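Local atomic coordinates of putative NTP pyrophosphohydrolase (Exiguobacterium sibiricum 255-15, PDB entry 3NL9), a protein that probably hydrolyses nucleoside triphosphates to monophosphates and pyrophosphate, as an all-helical member of the MazG-like NTP pyrophosphohydrolases. Residues 6-9 with 10-14. Residues are numbered along the deposited sequence; the frame is centred on the assembly and turned at random.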
loop_
_atom_site.group_PDB
_atom_site.type_symbol
_atom_site.label_atom_id
_atom_site.label_comp_id
_atom_site.label_asym_id
_atom_site.label_seq_id
_atom_site.Cartn_x
_atom_site.Cartn_y
_atom_site.Cartn_z
ATOM N N ASN A 6 13.721 7.063 -5.679
ATOM C CA ASN A 6 13.438 7.588 -4.341
ATOM C C ASN A 6 11.951 7.868 -4.240
ATOM O O ASN A 6 11.486 9.020 -4.460
ATOM C CB ASN A 6 14.241 8.846 -3.935
ATOM C CG ASN A 6 14.163 9.105 -2.371
ATOM O OD1 ASN A 6 13.117 8.842 -1.677
ATOM N ND2 ASN A 6 15.275 9.584 -1.821
ATOM N N TYR A 7 11.233 6.803 -3.889
ATOM C CA TYR A 7 9.783 6.806 -3.844
ATOM C C TYR A 7 9.224 7.954 -3.049
ATOM O O TYR A 7 8.361 8.686 -3.539
ATOM C CB TYR A 7 9.258 5.503 -3.238
ATOM C CG TYR A 7 9.612 4.255 -4.015
ATOM C CD1 TYR A 7 9.001 3.961 -5.229
ATOM C CD2 TYR A 7 10.546 3.357 -3.534
ATOM C CE1 TYR A 7 9.329 2.793 -5.947
ATOM C CE2 TYR A 7 10.880 2.208 -4.245
ATOM C CZ TYR A 7 10.267 1.923 -5.440
ATOM O OH TYR A 7 10.612 0.756 -6.115
ATOM N N TYR A 8 9.711 8.114 -1.810
ATOM C CA TYR A 8 9.162 9.125 -0.912
ATOM C C TYR A 8 9.436 10.541 -1.437
ATOM O O TYR A 8 8.555 11.416 -1.400
ATOM C CB TYR A 8 9.743 8.931 0.519
ATOM C CG TYR A 8 9.317 10.005 1.511
ATOM C CD1 TYR A 8 8.033 10.032 2.061
ATOM C CD2 TYR A 8 10.188 11.024 1.854
ATOM C CE1 TYR A 8 7.656 11.053 2.977
ATOM C CE2 TYR A 8 9.827 12.020 2.743
ATOM C CZ TYR A 8 8.562 12.036 3.301
ATOM O OH TYR A 8 8.238 13.046 4.192
ATOM N N GLN A 9 10.660 10.798 -1.889
ATOM C CA GLN A 9 10.996 12.141 -2.410
ATOM C C GLN A 9 10.191 12.446 -3.679
ATOM O O GLN A 9 9.769 13.570 -3.865
ATOM C CB GLN A 9 12.492 12.293 -2.653
ATOM C CG GLN A 9 13.319 12.262 -1.316
ATOM C CD GLN A 9 12.964 13.391 -0.359
ATOM O OE1 GLN A 9 12.598 14.494 -0.791
ATOM N NE2 GLN A 9 13.100 13.136 0.952
ATOM N N ASP A 10 9.929 11.426 -4.498
ATOM C CA ASP A 10 9.162 11.609 -5.756
ATOM C C ASP A 10 7.701 11.985 -5.463
ATOM O O ASP A 10 7.174 12.951 -6.005
ATOM C CB ASP A 10 9.219 10.336 -6.602
ATOM C CG ASP A 10 10.564 10.162 -7.370
ATOM O OD1 ASP A 10 11.397 11.079 -7.402
ATOM O OD2 ASP A 10 10.779 9.082 -7.947
ATOM N N VAL A 11 7.050 11.273 -4.535
ATOM C CA VAL A 11 5.689 11.656 -4.133
ATOM C C VAL A 11 5.663 12.974 -3.391
ATOM O O VAL A 11 4.744 13.748 -3.556
ATOM C CB VAL A 11 4.970 10.605 -3.291
ATOM C CG1 VAL A 11 3.516 11.095 -2.935
ATOM C CG2 VAL A 11 4.914 9.342 -4.045
ATOM N N LYS A 12 6.674 13.228 -2.558
ATOM C CA LYS A 12 6.755 14.508 -1.874
ATOM C C LYS A 12 6.796 15.643 -2.895
ATOM O O LYS A 12 6.111 16.676 -2.768
ATOM C CB LYS A 12 7.990 14.519 -0.974
ATOM C CG LYS A 12 8.111 15.774 -0.135
ATOM C CD LYS A 12 9.202 15.629 0.901
ATOM C CE LYS A 12 9.468 16.980 1.548
ATOM N NZ LYS A 12 10.310 16.845 2.755
ATOM N N GLN A 13 7.599 15.441 -3.919
ATOM C CA GLN A 13 7.682 16.372 -5.046
ATOM C C GLN A 13 6.304 16.579 -5.754
ATOM O O GLN A 13 5.894 17.696 -6.027
ATOM C CB GLN A 13 8.655 15.766 -6.051
ATOM C CG GLN A 13 8.669 16.471 -7.374
ATOM C CD GLN A 13 9.505 17.647 -7.297
ATOM O OE1 GLN A 13 10.741 17.520 -7.341
ATOM N NE2 GLN A 13 8.877 18.828 -7.117
ATOM N N PHE A 14 5.628 15.479 -6.069
ATOM C CA PHE A 14 4.288 15.539 -6.667
ATOM C C PHE A 14 3.360 16.373 -5.769
ATOM O O PHE A 14 2.682 17.291 -6.242
ATOM C CB PHE A 14 3.734 14.125 -6.903
ATOM C CG PHE A 14 2.318 14.111 -7.506
ATOM C CD1 PHE A 14 2.103 14.522 -8.813
ATOM C CD2 PHE A 14 1.229 13.764 -6.737
ATOM C CE1 PHE A 14 0.813 14.530 -9.361
ATOM C CE2 PHE A 14 -0.053 13.790 -7.268
ATOM C CZ PHE A 14 -0.256 14.162 -8.573
HETATM O O HOH W 1 13.435 8.910 -8.040
HETATM O O HOH W 2 10.000 14.898 5.043
#
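Asp10 N donates to Asn6 O at 2.9 Å, the first of four i to i+4 backbone bonds joining residues 6-9 to 10-14; Val11, Lys12 and Gln13 repeat it with Tyr7, Tyr8 and Gln9. Asn6 is the N-cap of helix 7-17: its OD1 accepts from Gln9 N at 3.1 Å, a straight bond (168°) whose donor stands well above the side-chain carbonyl plane. The backbone N of Asn6 is tied through one water, which accepts from it and donates to Asp10 OD2 at 2.7 Å. Asp10 reaches it because CG lies beside its own backbone N (chi1 -78°), turning the carboxylate back toward the start of the helix, where the helix dipole would probably stabilise its negative charge. With an alanine in place of Asp10, this water would probably lose its carboxylate acceptor and the backbone N-H of Asn6 be less firmly tied. This first helix of the all-helical subunit packs Asp10 and Val11 on Phe120 of helix 117-128, whereas Tyr8 and Lys12 face Leu114 and Val110 of the second subunit. A second water joins Tyr8 OH, at 2.7 Å, to Lys12 NZ, from which it accepts at 3.0 Å; it sits in the plane of the phenol ring, at its edge. The remaining side-chain contact is van der Waals: the extended Lys12 chain runs beside Gln9, and its CD lies 4.1 Å from Tyr8 CE2, oblique to the ring.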